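Local coordinates for SmhA (Serratia marcescens, PDB 7A27), which forms the A component of Smh, a tripartite alpha-pore-forming toxin, here in its soluble state, and probably cooperates with its partner proteins to perforate target membranes, at residues 26-31 / 66-71; 59-64 / 282-287; 73-78 / 130-135; 22-27 / 291-296. One frame throughout, in Å; residues are numbered along the deposited sequence.

Contact 1: residues 26-31 / 66-71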
loop_
_atom_site.group_PDB
_atom_site.type_symbol
_atom_site.label_atom_id
_atom_site.label_comp_id
_atom_site.label_asym_id
_atom_site.label_seq_id
_atom_site.Cartn_x
_atom_site.Cartn_y
_atom_site.Cartn_z
ATOM N N LEU A 26 2.487 0.012 1.296
ATOM C CA LEU A 26 3.820 0.619 1.543
ATOM C C LEU A 26 3.985 1.836 0.640
ATOM O O LEU A 26 4.441 2.867 1.123
ATOM C CB LEU A 26 4.937 -0.388 1.265
ATOM C CG LEU A 26 5.109 -1.497 2.287
ATOM C CD1 LEU A 26 6.051 -2.562 1.756
ATOM C CD2 LEU A 26 5.613 -0.963 3.603
ATOM N N LEU A 27 3.676 1.693 -0.641
ATOM C CA LEU A 27 3.776 2.804 -1.612
ATOM C C LEU A 27 2.826 3.923 -1.155
ATOM O O LEU A 27 3.251 5.073 -1.133
ATOM C CB LEU A 27 3.457 2.302 -3.023
ATOM C CG LEU A 27 3.588 3.348 -4.119
ATOM C CD1 LEU A 27 4.949 3.982 -4.105
ATOM C CD2 LEU A 27 3.355 2.750 -5.482
ATOM N N ASN A 28 1.610 3.599 -0.729
ATOM C CA ASN A 28 0.599 4.608 -0.326
ATOM C C ASN A 28 1.088 5.314 0.946
ATOM O O ASN A 28 0.688 6.462 1.188
ATOM C CB ASN A 28 -0.785 3.988 -0.130
ATOM C CG ASN A 28 -1.909 4.983 -0.360
ATOM O OD1 ASN A 28 -1.722 6.005 -1.023
ATOM N ND2 ASN A 28 -3.086 4.679 0.170
ATOM N N GLN A 29 1.925 4.649 1.730
ATOM C CA GLN A 29 2.545 5.211 2.958
ATOM C C GLN A 29 3.455 6.360 2.497
ATOM O O GLN A 29 3.392 7.450 3.118
ATOM C CB GLN A 29 3.268 4.072 3.694
ATOM C CG GLN A 29 3.711 4.367 5.109
ATOM C CD GLN A 29 4.318 3.157 5.795
ATOM O OE1 GLN A 29 4.654 2.159 5.175
ATOM N NE2 GLN A 29 4.477 3.231 7.109
ATOM N N SER A 30 4.227 6.131 1.418
ATOM C CA SER A 30 5.194 7.098 0.835
ATOM C C SER A 30 4.426 8.243 0.169
ATOM O O SER A 30 4.861 9.381 0.308
ATOM C CB SER A 30 6.161 6.437 -0.130
ATOM O OG SER A 30 6.935 5.422 0.497
ATOM N N TYR A 31 3.312 7.967 -0.504
ATOM C CA TYR A 31 2.470 9.009 -1.151
ATOM C C TYR A 31 1.782 9.853 -0.078
ATOM O O TYR A 31 1.552 11.026 -0.342
ATOM C CB TYR A 31 1.477 8.420 -2.152
ATOM C CG TYR A 31 2.087 7.872 -3.416
ATOM C CD1 TYR A 31 3.166 8.494 -4.025
ATOM C CD2 TYR A 31 1.521 6.797 -4.072
ATOM C CE1 TYR A 31 3.721 8.000 -5.195
ATOM C CE2 TYR A 31 2.051 6.296 -5.248
ATOM C CZ TYR A 31 3.156 6.899 -5.801
ATOM O OH TYR A 31 3.680 6.426 -6.951
ATOM N N GLN A 66 -2.607 11.883 6.865
ATOM C CA GLN A 66 -2.337 11.660 8.313
ATOM C C GLN A 66 -3.150 10.448 8.794
ATOM O O GLN A 66 -2.556 9.585 9.447
ATOM C CB GLN A 66 -2.655 12.914 9.124
ATOM C CG GLN A 66 -2.637 12.734 10.641
ATOM C CD GLN A 66 -3.023 14.012 11.348
ATOM O OE1 GLN A 66 -2.596 15.110 10.981
ATOM N NE2 GLN A 66 -3.830 13.887 12.390
ATOM N N VAL A 67 -4.440 10.366 8.463
ATOM C CA VAL A 67 -5.305 9.238 8.913
ATOM C C VAL A 67 -4.713 7.915 8.405
ATOM O O VAL A 67 -4.527 6.984 9.221
ATOM C CB VAL A 67 -6.772 9.415 8.500
ATOM C CG1 VAL A 67 -7.566 8.146 8.744
ATOM C CG2 VAL A 67 -7.427 10.558 9.251
ATOM N N PHE A 68 -4.426 7.816 7.114
ATOM C CA PHE A 68 -3.809 6.599 6.540
ATOM C C PHE A 68 -2.512 6.268 7.293
ATOM O O PHE A 68 -2.362 5.129 7.767
ATOM C CB PHE A 68 -3.491 6.750 5.053
ATOM C CG PHE A 68 -2.951 5.476 4.453
ATOM C CD1 PHE A 68 -3.807 4.463 4.071
ATOM C CD2 PHE A 68 -1.593 5.267 4.317
ATOM C CE1 PHE A 68 -3.314 3.277 3.556
ATOM C CE2 PHE A 68 -1.109 4.090 3.760
ATOM C CZ PHE A 68 -1.965 3.093 3.397
ATOM N N LYS A 69 -1.617 7.243 7.424
ATOM C CA LYS A 69 -0.254 7.072 7.990
ATOM C C LYS A 69 -0.310 6.575 9.441
ATOM O O LYS A 69 0.415 5.612 9.740
ATOM C CB LYS A 69 0.508 8.398 7.901
ATOM C CG LYS A 69 2.017 8.288 8.035
ATOM C CD LYS A 69 2.696 9.609 8.334
ATOM C CE LYS A 69 4.113 9.386 8.801
ATOM N NZ LYS A 69 4.610 10.501 9.633
ATOM N N GLN A 70 -1.140 7.197 10.297
ATOM C CA GLN A 70 -1.188 6.958 11.771
ATOM C C GLN A 70 -2.203 5.879 12.171
ATOM O O GLN A 70 -1.852 5.093 13.075
ATOM C CB GLN A 70 -1.458 8.264 12.526
ATOM C CG GLN A 70 -0.281 9.240 12.394
ATOM C CD GLN A 70 -0.469 10.581 13.063
ATOM O OE1 GLN A 70 -1.351 10.764 13.895
ATOM N NE2 GLN A 70 0.375 11.537 12.713
ATOM N N ASN A 71 -3.391 5.826 11.548
ATOM C CA ASN A 71 -4.471 4.865 11.926
ATOM C C ASN A 71 -4.496 3.619 11.025
ATOM O O ASN A 71 -4.344 2.504 11.557
ATOM C CB ASN A 71 -5.842 5.544 11.947
ATOM C CG ASN A 71 -5.905 6.668 12.963
ATOM O OD1 ASN A 71 -4.872 7.124 13.462
ATOM N ND2 ASN A 71 -7.107 7.118 13.305
#

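Contact 2: residues 59-64 / 282-287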
loop_
_atom_site.group_PDB
_atom_site.type_symbol
_atom_site.label_atom_id
_atom_site.label_comp_id
_atom_site.label_asym_id
_atom_site.label_seq_id
_atom_site.Cartn_x
_atom_site.Cartn_y
_atom_site.Cartn_z
ATOM N N ASN A 59 -5.621 20.927 2.204
ATOM C CA ASN A 59 -5.886 20.684 3.647
ATOM C C ASN A 59 -6.612 19.342 3.803
ATOM O O ASN A 59 -6.165 18.520 4.606
ATOM C CB ASN A 59 -6.714 21.788 4.302
ATOM C CG ASN A 59 -6.769 21.590 5.802
ATOM O OD1 ASN A 59 -7.810 21.207 6.328
ATOM N ND2 ASN A 59 -5.633 21.756 6.472
ATOM N N GLN A 60 -7.678 19.122 3.030
ATOM C CA GLN A 60 -8.521 17.913 3.131
ATOM C C GLN A 60 -7.678 16.673 2.792
ATOM O O GLN A 60 -7.928 15.622 3.396
ATOM C CB GLN A 60 -9.807 18.149 2.331
ATOM C CG GLN A 60 -10.844 17.035 2.485
ATOM C CD GLN A 60 -11.314 16.739 3.897
ATOM O OE1 GLN A 60 -11.198 15.602 4.386
ATOM N NE2 GLN A 60 -11.869 17.758 4.550
ATOM N N LEU A 61 -6.670 16.795 1.920
ATOM C CA LEU A 61 -5.765 15.673 1.522
ATOM C C LEU A 61 -4.782 15.352 2.655
ATOM O O LEU A 61 -4.577 14.162 2.931
ATOM C CB LEU A 61 -4.994 16.020 0.245
ATOM C CG LEU A 61 -5.778 15.921 -1.061
ATOM C CD1 LEU A 61 -4.965 16.516 -2.193
ATOM C CD2 LEU A 61 -6.172 14.482 -1.373
ATOM N N ARG A 62 -4.190 16.366 3.285
ATOM C CA ARG A 62 -3.239 16.159 4.405
ATOM C C ARG A 62 -3.966 15.450 5.551
ATOM O O ARG A 62 -3.341 14.568 6.167
ATOM C CB ARG A 62 -2.601 17.485 4.821
ATOM C CG ARG A 62 -1.707 18.062 3.738
ATOM C CD ARG A 62 -1.430 19.530 3.929
ATOM N NE ARG A 62 -0.527 19.790 5.036
ATOM C CZ ARG A 62 0.788 19.837 4.932
ATOM N NH1 ARG A 62 1.385 19.620 3.772
ATOM N NH2 ARG A 62 1.501 20.088 6.013
ATOM N N GLN A 63 -5.241 15.785 5.808
ATOM C CA GLN A 63 -6.062 15.115 6.855
ATOM C C GLN A 63 -6.140 13.623 6.518
ATOM O O GLN A 63 -5.866 12.811 7.400
ATOM C CB GLN A 63 -7.470 15.706 7.004
ATOM C CG GLN A 63 -7.481 17.176 7.399
ATOM C CD GLN A 63 -8.859 17.718 7.700
ATOM O OE1 GLN A 63 -9.724 17.031 8.210
ATOM N NE2 GLN A 63 -9.076 18.989 7.418
ATOM N N GLN A 64 -6.428 13.262 5.265
ATOM C CA GLN A 64 -6.603 11.840 4.863
ATOM C C GLN A 64 -5.261 11.112 4.829
ATOM O O GLN A 64 -5.266 9.890 5.087
ATOM C CB GLN A 64 -7.343 11.759 3.533
ATOM C CG GLN A 64 -8.751 12.320 3.645
ATOM C CD GLN A 64 -9.463 11.710 4.828
ATOM O OE1 GLN A 64 -9.363 10.510 5.100
ATOM N NE2 GLN A 64 -10.160 12.550 5.573
ATOM N N ALA A 282 -1.740 16.144 -9.046
ATOM C CA ALA A 282 -0.825 15.058 -9.462
ATOM C C ALA A 282 -0.479 14.192 -8.242
ATOM O O ALA A 282 -0.437 12.962 -8.372
ATOM C CB ALA A 282 0.401 15.647 -10.108
ATOM N N GLN A 283 -0.232 14.838 -7.098
ATOM C CA GLN A 283 0.112 14.181 -5.805
ATOM C C GLN A 283 -1.128 13.460 -5.257
ATOM O O GLN A 283 -0.986 12.315 -4.778
ATOM C CB GLN A 283 0.663 15.215 -4.825
ATOM C CG GLN A 283 2.003 15.827 -5.227
ATOM C CD GLN A 283 2.378 17.017 -4.378
ATOM O OE1 GLN A 283 1.515 17.725 -3.834
ATOM N NE2 GLN A 283 3.682 17.229 -4.247
ATOM N N ALA A 284 -2.309 14.079 -5.353
ATOM C CA ALA A 284 -3.593 13.494 -4.905
ATOM C C ALA A 284 -3.843 12.206 -5.682
ATOM O O ALA A 284 -4.159 11.194 -5.043
ATOM C CB ALA A 284 -4.714 14.478 -5.113
ATOM N N GLN A 285 -3.714 12.277 -7.017
ATOM C CA GLN A 285 -3.913 11.149 -7.964
ATOM C C GLN A 285 -3.115 9.950 -7.451
ATOM O O GLN A 285 -3.720 8.895 -7.316
ATOM C CB GLN A 285 -3.462 11.538 -9.372
ATOM C CG GLN A 285 -3.813 10.552 -10.487
ATOM C CD GLN A 285 -5.248 10.695 -10.929
ATOM O OE1 GLN A 285 -5.670 11.749 -11.421
ATOM N NE2 GLN A 285 -6.009 9.626 -10.747
ATOM N N LEU A 286 -1.819 10.101 -7.163
ATOM C CA LEU A 286 -0.966 8.962 -6.731
ATOM C C LEU A 286 -1.562 8.338 -5.474
ATOM O O LEU A 286 -1.686 7.101 -5.436
ATOM C CB LEU A 286 0.470 9.420 -6.466
ATOM C CG LEU A 286 1.248 9.880 -7.692
ATOM C CD1 LEU A 286 2.621 10.409 -7.290
ATOM C CD2 LEU A 286 1.367 8.746 -8.709
ATOM N N PHE A 287 -1.926 9.179 -4.501
ATOM C CA PHE A 287 -2.489 8.755 -3.193
ATOM C C PHE A 287 -3.819 8.031 -3.404
ATOM O O PHE A 287 -3.939 6.883 -2.949
ATOM C CB PHE A 287 -2.644 9.943 -2.248
ATOM C CG PHE A 287 -3.328 9.634 -0.944
ATOM C CD1 PHE A 287 -2.693 8.891 0.040
ATOM C CD2 PHE A 287 -4.593 10.114 -0.687
ATOM C CE1 PHE A 287 -3.324 8.590 1.234
ATOM C CE2 PHE A 287 -5.204 9.862 0.532
ATOM C CZ PHE A 287 -4.576 9.087 1.485
#

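Contact 3: residues 73-78 / 130-135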
loop_
_atom_site.group_PDB
_atom_site.type_symbol
_atom_site.label_atom_id
_atom_site.label_comp_id
_atom_site.label_asym_id
_atom_site.label_seq_id
_atom_site.Cartn_x
_atom_site.Cartn_y
_atom_site.Cartn_z
ATOM N N VAL A 73 -2.445 2.299 8.757
ATOM C CA VAL A 73 -1.221 1.450 8.738
ATOM C C VAL A 73 -1.238 0.537 9.971
ATOM O O VAL A 73 -0.919 -0.645 9.829
ATOM C CB VAL A 73 0.077 2.277 8.660
ATOM C CG1 VAL A 73 1.310 1.421 8.939
ATOM C CG2 VAL A 73 0.217 2.976 7.315
ATOM N N ALA A 74 -1.607 1.076 11.141
ATOM C CA ALA A 74 -1.677 0.340 12.428
ATOM C C ALA A 74 -2.730 -0.765 12.302
ATOM O O ALA A 74 -2.436 -1.899 12.718
ATOM C CB ALA A 74 -1.954 1.283 13.576
ATOM N N GLU A 75 -3.890 -0.448 11.728
ATOM C CA GLU A 75 -4.980 -1.429 11.485
ATOM C C GLU A 75 -4.396 -2.615 10.692
ATOM O O GLU A 75 -4.646 -3.759 11.106
ATOM C CB GLU A 75 -6.162 -0.804 10.734
ATOM C CG GLU A 75 -6.929 0.284 11.463
ATOM C CD GLU A 75 -8.052 -0.164 12.380
ATOM O OE1 GLU A 75 -8.055 0.279 13.555
ATOM O OE2 GLU A 75 -8.971 -0.890 11.895
ATOM N N LEU A 76 -3.613 -2.360 9.633
ATOM C CA LEU A 76 -2.997 -3.412 8.783
ATOM C C LEU A 76 -1.966 -4.214 9.588
ATOM O O LEU A 76 -2.012 -5.453 9.546
ATOM C CB LEU A 76 -2.337 -2.782 7.556
ATOM C CG LEU A 76 -3.298 -2.253 6.499
ATOM C CD1 LEU A 76 -2.602 -1.370 5.463
ATOM C CD2 LEU A 76 -3.989 -3.413 5.811
ATOM N N ILE A 77 -1.050 -3.543 10.285
ATOM C CA ILE A 77 -0.008 -4.240 11.090
ATOM C C ILE A 77 -0.715 -5.220 12.036
ATOM O O ILE A 77 -0.170 -6.308 12.301
ATOM C CB ILE A 77 0.900 -3.250 11.833
ATOM C CG1 ILE A 77 1.685 -2.372 10.851
ATOM C CG2 ILE A 77 1.834 -4.009 12.782
ATOM C CD1 ILE A 77 2.605 -1.367 11.528
ATOM N N GLY A 78 -1.905 -4.844 12.502
ATOM C CA GLY A 78 -2.755 -5.694 13.352
ATOM C C GLY A 78 -3.118 -6.998 12.663
ATOM O O GLY A 78 -2.955 -8.043 13.291
ATOM N N HIS A 130 -11.391 -3.940 5.918
ATOM C CA HIS A 130 -11.804 -3.695 4.510
ATOM C C HIS A 130 -12.977 -2.719 4.467
ATOM O O HIS A 130 -12.993 -1.852 3.586
ATOM C CB HIS A 130 -12.176 -4.983 3.782
ATOM C CG HIS A 130 -12.613 -4.721 2.380
ATOM N ND1 HIS A 130 -13.945 -4.656 2.005
ATOM C CD2 HIS A 130 -11.894 -4.425 1.276
ATOM C CE1 HIS A 130 -14.019 -4.398 0.721
ATOM N NE2 HIS A 130 -12.776 -4.247 0.246
ATOM N N THR A 131 -13.940 -2.865 5.374
ATOM C CA THR A 131 -15.138 -2.004 5.401
ATOM C C THR A 131 -14.700 -0.552 5.637
ATOM O O THR A 131 -15.322 0.338 5.018
ATOM C CB THR A 131 -16.177 -2.529 6.387
ATOM O OG1 THR A 131 -16.486 -3.874 6.013
ATOM C CG2 THR A 131 -17.435 -1.695 6.388
ATOM N N GLN A 132 -13.673 -0.306 6.463
ATOM C CA GLN A 132 -13.158 1.069 6.717
ATOM C C GLN A 132 -12.485 1.601 5.438
ATOM O O GLN A 132 -12.716 2.764 5.090
ATOM C CB GLN A 132 -12.203 1.121 7.909
ATOM C CG GLN A 132 -12.888 1.287 9.251
ATOM C CD GLN A 132 -11.887 1.328 10.385
ATOM O OE1 GLN A 132 -10.680 1.500 10.187
ATOM N NE2 GLN A 132 -12.388 1.209 11.611
ATOM N N LEU A 133 -11.674 0.790 4.763
ATOM C CA LEU A 133 -10.977 1.193 3.517
ATOM C C LEU A 133 -12.012 1.545 2.441
ATOM O O LEU A 133 -11.821 2.542 1.731
ATOM C CB LEU A 133 -10.063 0.045 3.068
ATOM C CG LEU A 133 -8.771 -0.106 3.860
ATOM C CD1 LEU A 133 -8.045 -1.375 3.476
ATOM C CD2 LEU A 133 -7.874 1.094 3.616
ATOM N N GLN A 134 -13.071 0.748 2.342
ATOM C CA GLN A 134 -14.170 0.914 1.356
ATOM C C GLN A 134 -14.870 2.259 1.605
ATOM O O GLN A 134 -15.152 2.968 0.625
ATOM C CB GLN A 134 -15.123 -0.275 1.481
ATOM C CG GLN A 134 -16.038 -0.470 0.286
ATOM C CD GLN A 134 -16.916 -1.678 0.489
ATOM O OE1 GLN A 134 -16.614 -2.767 0.009
ATOM N NE2 GLN A 134 -17.966 -1.510 1.281
ATOM N N ALA A 135 -15.110 2.602 2.875
ATOM C CA ALA A 135 -15.750 3.863 3.310
ATOM C C ALA A 135 -14.893 5.061 2.876
ATOM O O ALA A 135 -15.443 6.014 2.303
ATOM C CB ALA A 135 -15.953 3.852 4.799
#

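Contact 4: residues 22-27 / 291-296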
loop_
_atom_site.group_PDB
_atom_site.type_symbol
_atom_site.label_atom_id
_atom_site.label_comp_id
_atom_site.label_asym_id
_atom_site.label_seq_id
_atom_site.Cartn_x
_atom_site.Cartn_y
_atom_site.Cartn_z
ATOM N N SER A 22 0.989 -5.450 0.868
ATOM C CA SER A 22 2.207 -4.698 1.268
ATOM C C SER A 22 2.604 -3.767 0.100
ATOM O O SER A 22 2.805 -2.564 0.334
ATOM C CB SER A 22 3.341 -5.643 1.656
ATOM O OG SER A 22 3.031 -6.427 2.800
ATOM N N SER A 23 2.684 -4.301 -1.118
ATOM C CA SER A 23 3.131 -3.583 -2.333
ATOM C C SER A 23 2.440 -2.220 -2.475
ATOM O O SER A 23 3.129 -1.238 -2.760
ATOM C CB SER A 23 2.903 -4.415 -3.556
ATOM O OG SER A 23 3.149 -3.651 -4.722
ATOM N N GLN A 24 1.125 -2.154 -2.309
ATOM C CA GLN A 24 0.357 -0.903 -2.523
ATOM C C GLN A 24 0.337 -0.097 -1.231
ATOM O O GLN A 24 0.574 1.102 -1.311
ATOM C CB GLN A 24 -1.045 -1.220 -3.052
ATOM C CG GLN A 24 -1.067 -2.050 -4.333
ATOM C CD GLN A 24 -0.472 -1.395 -5.560
ATOM O OE1 GLN A 24 -0.108 -0.218 -5.583
ATOM N NE2 GLN A 24 -0.376 -2.169 -6.627
ATOM N N ALA A 25 0.079 -0.716 -0.085
ATOM C CA ALA A 25 0.013 -0.031 1.229
ATOM C C ALA A 25 1.340 0.662 1.519
ATOM O O ALA A 25 1.283 1.802 1.966
ATOM C CB ALA A 25 -0.339 -0.988 2.348
ATOM N N LEU A 26 2.487 0.012 1.296
ATOM C CA LEU A 26 3.820 0.619 1.543
ATOM C C LEU A 26 3.985 1.836 0.640
ATOM O O LEU A 26 4.441 2.867 1.123
ATOM C CB LEU A 26 4.937 -0.388 1.265
ATOM C CG LEU A 26 5.109 -1.497 2.287
ATOM C CD1 LEU A 26 6.051 -2.562 1.756
ATOM C CD2 LEU A 26 5.613 -0.963 3.603
ATOM N N LEU A 27 3.676 1.693 -0.641
ATOM C CA LEU A 27 3.776 2.804 -1.612
ATOM C C LEU A 27 2.826 3.923 -1.155
ATOM O O LEU A 27 3.251 5.073 -1.133
ATOM C CB LEU A 27 3.457 2.302 -3.023
ATOM C CG LEU A 27 3.588 3.348 -4.119
ATOM C CD1 LEU A 27 4.949 3.982 -4.105
ATOM C CD2 LEU A 27 3.355 2.750 -5.482
ATOM N N TYR A 291 -4.669 4.104 -3.075
ATOM C CA TYR A 291 -5.615 3.816 -1.966
ATOM C C TYR A 291 -6.641 2.819 -2.498
ATOM O O TYR A 291 -6.935 1.827 -1.833
ATOM C CB TYR A 291 -6.319 5.067 -1.446
ATOM C CG TYR A 291 -6.907 4.918 -0.068
ATOM C CD1 TYR A 291 -8.098 4.251 0.145
ATOM C CD2 TYR A 291 -6.254 5.444 1.034
ATOM C CE1 TYR A 291 -8.637 4.123 1.420
ATOM C CE2 TYR A 291 -6.766 5.309 2.312
ATOM C CZ TYR A 291 -7.964 4.654 2.506
ATOM O OH TYR A 291 -8.444 4.556 3.776
ATOM N N VAL A 292 -7.142 3.072 -3.703
ATOM C CA VAL A 292 -8.153 2.214 -4.379
ATOM C C VAL A 292 -7.558 0.806 -4.566
ATOM O O VAL A 292 -8.283 -0.184 -4.313
ATOM C CB VAL A 292 -8.621 2.840 -5.706
ATOM C CG1 VAL A 292 -9.437 1.863 -6.517
ATOM C CG2 VAL A 292 -9.421 4.104 -5.492
ATOM N N LEU A 293 -6.299 0.706 -4.992
ATOM C CA LEU A 293 -5.647 -0.611 -5.214
ATOM C C LEU A 293 -5.474 -1.305 -3.862
ATOM O O LEU A 293 -5.620 -2.536 -3.816
ATOM C CB LEU A 293 -4.307 -0.461 -5.937
ATOM C CG LEU A 293 -4.388 -0.115 -7.422
ATOM C CD1 LEU A 293 -2.997 -0.174 -8.043
ATOM C CD2 LEU A 293 -5.311 -1.048 -8.180
ATOM N N THR A 294 -5.217 -0.543 -2.792
ATOM C CA THR A 294 -5.051 -1.105 -1.428
ATOM C C THR A 294 -6.394 -1.729 -1.049
ATOM O O THR A 294 -6.397 -2.912 -0.761
ATOM C CB THR A 294 -4.486 -0.059 -0.464
ATOM O OG1 THR A 294 -3.220 0.358 -0.981
ATOM C CG2 THR A 294 -4.300 -0.579 0.943
ATOM N N GLU A 295 -7.495 -0.981 -1.180
ATOM C CA GLU A 295 -8.872 -1.445 -0.887
ATOM C C GLU A 295 -9.167 -2.723 -1.671
ATOM O O GLU A 295 -9.726 -3.635 -1.060
ATOM C CB GLU A 295 -9.879 -0.359 -1.260
ATOM C CG GLU A 295 -11.324 -0.684 -0.897
ATOM C CD GLU A 295 -12.144 -1.453 -1.921
ATOM O OE1 GLU A 295 -11.808 -1.409 -3.105
ATOM O OE2 GLU A 295 -13.140 -2.085 -1.530
ATOM N N GLN A 296 -8.804 -2.787 -2.959
ATOM C CA GLN A 296 -9.133 -3.923 -3.861
ATOM C C GLN A 296 -8.363 -5.192 -3.467
ATOM O O GLN A 296 -8.974 -6.274 -3.507
ATOM C CB GLN A 296 -8.907 -3.558 -5.327
ATOM C CG GLN A 296 -10.060 -2.763 -5.928
ATOM C CD GLN A 296 -9.739 -2.117 -7.256
ATOM O OE1 GLN A 296 -8.639 -2.241 -7.793
ATOM N NE2 GLN A 296 -10.701 -1.389 -7.798
#

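Contact 1: residues 26-31 / 66-71
Q29, whose backbone packs against F68, bonds through its side-chain NE2 to the carbonyl O of Y356 near the chain's C-terminal end. Its OE1 takes a weak bond from N359, a calcium ligand of this protein although no calcium is bound to this chain. Q29 faces F68 with its backbone N and CB, not its amide. Its N lies 3.7 Å from F68 CE2, approaching at a slant, and Q29 CB is 4.4 Å from the same F68 CE2. N28 completes the contact. Its CB is 3.8 Å from F68 CZ, and its terminal amide sits over one ring face, offset toward the rim, with the amide and ring planes 54° apart. F68 reaches helix 14-37 because its CG stands anti to the backbone N (chi1 -176°). Here helix 48-96 widens into a pi-type turn at 68-71, and the closest backbone approach is 6.1 Å between Q29 CA and K69 CA. The contact between these segments is therefore van der Waals packing of the F68 ring, while the hydrogen bonds of the Q29 amide run to Y356 and N359, beside the calcium site.

Contact 2: residues 59-64 / 282-287
F287 reaches from helix 272-299 toward Q64 of helix 48-96, with its CG anti to the backbone N (chi1 174°). Where the side chain leaves the backbone, its CB is flanked by Y31 of helix 14-37. Further out, F287 CE1 packs near CB of F68, which lies one turn beyond Q64 on helix 48-96. On the other side of the ring, F287 CE2 lies 4.1 Å from Q64 CB. At the end, F287 CZ is 3.8 Å from the carbonyl O of Q64, which comes to the ring at a slant. Side chains of N28, S32 and L35 on helix 14-37 also touch this phenylalanine. F287 thus sits where helices 14-37, 48-96 and 272-299 of the long helical bundle come together, an architecture consistent with the ClyA-like alpha-pore-forming toxins. One turn earlier, L61 and A284 meet through methyl groups alone: L61 CD1 is 3.6 Å from A284 CB, and the corresponding backbone separation is 7.1 Å between L61 CA and A284 CA. Q64 offers its CB to the phenylalanine, but its chain bends at chi2 (-50°) and returns the amide to its own helix, where NE2 makes a weak bond to Q60 OE1 and the side chain touches K136 of helix 104-155. On the outward face of the same helix, Q63 NE2 donates to N59 OD1 at 2.8 Å, the oxygen lying in the amide plane of Q63 while the donor stands above the carbonyl plane of N59.

Contact 3: residues 73-78 / 130-135
E75 and Q132 supply the polar part of this contact between helices 48-96 and 104-155. The two side chains cross at about a right angle, with the carboxylate and amide planes 32° apart. E75 bends at chi2 (-87°), which swings its carboxylate toward the other helix, whereas Q132 runs extended beyond CG to meet it. E75 OE2 comes within 3.4 Å of the atom modelled as OE1 of Q132; the amide may be turned over, in which case its NH2 could face the carboxylate. The backbones stay well apart, 9.8 Å between E75 CA and Q132 CA.

The apolar part lies on the inner side. L76 and L133 point their ends toward each other without touching, L76 CD2 being 5.1 Å from L133 CD1, and M298 of helix 272-299 packs on both. L76 also packs on A25 of helix 14-37, and L133 on Y291.

The chemistry seen directly between the segments is thus a carboxylate beside an amide, meeting at the side-chain ends where Q132 is exposed, while the two buried leucines are linked indirectly, through M298.

Contact 4: residues 22-27 / 291-296
Helices 14-37 and 272-299 form an antiparallel pair in the middle of the helical bundle, and they meet through Q24, A25, L293 and T294. The axes of the short segments 22-27 and 291-296 approach to 8.6 Å and cross at -147°, and the backbones come nearest where Q24 CA is 5.5 Å from T294 CA. T294 sits at this crossing and presents both branches. Its OG1 lies 3.4 Å from Q24 CB and also approaches the backbone N of A25, while T294 CG2 lies 4.2 Å from A25 CB. With OG1 beside the backbone N (chi1 -60°), the hydroxyl can bond the carbonyl of T290 one turn back in its own helix. The polar atom is thus satisfied within the helix, and it meets the facing one by packing. A threonine whose hydroxyl bonds back to its own helix backbone is a familiar way to bury a hydroxyl in a helix interface, and it fits the interior of this bundle. Further round, Q24 lies against L293: Q24 CG is 3.9 Å from L293 CB, and Q24 CD is 3.7 Å from L293 CD1. The glutamine chain bends at chi2 (-64°), which lays its terminal amide along the leucine. Other helices close the surroundings. A25 also touches Y356 of helix 325-358, S22 OG is hydrogen-bonded to Y80 OH of helix 48-96, and on the far side of helix 272-299 the carboxylate of E295 forms a salt bridge with R137 of helix 104-155.

Overall arrangement
Contacts 1, 2 and 4 are buried and draw on the same three helices, 14-37, 48-96 and 272-299, each contact joining a different pair. Contact 3 lies at the surface, where helix 48-96 meets helix 104-155. Contacts 1 and 4 share L26 and L27, and their centres are 10 Å apart; Y291 links them by packing on N28 and F68. Contact 2 is centred about 15 Å from contact 4, with its phenylalanine adjoining F68. Phenylalanine rings pack in contacts 1 and 2, and glutamine, threonine and leucine in contact 4; Q29 bonds outside its pair, T294 and, weakly, Q64 within their own helices. A carboxylate facing an amide occurs only at contact 3.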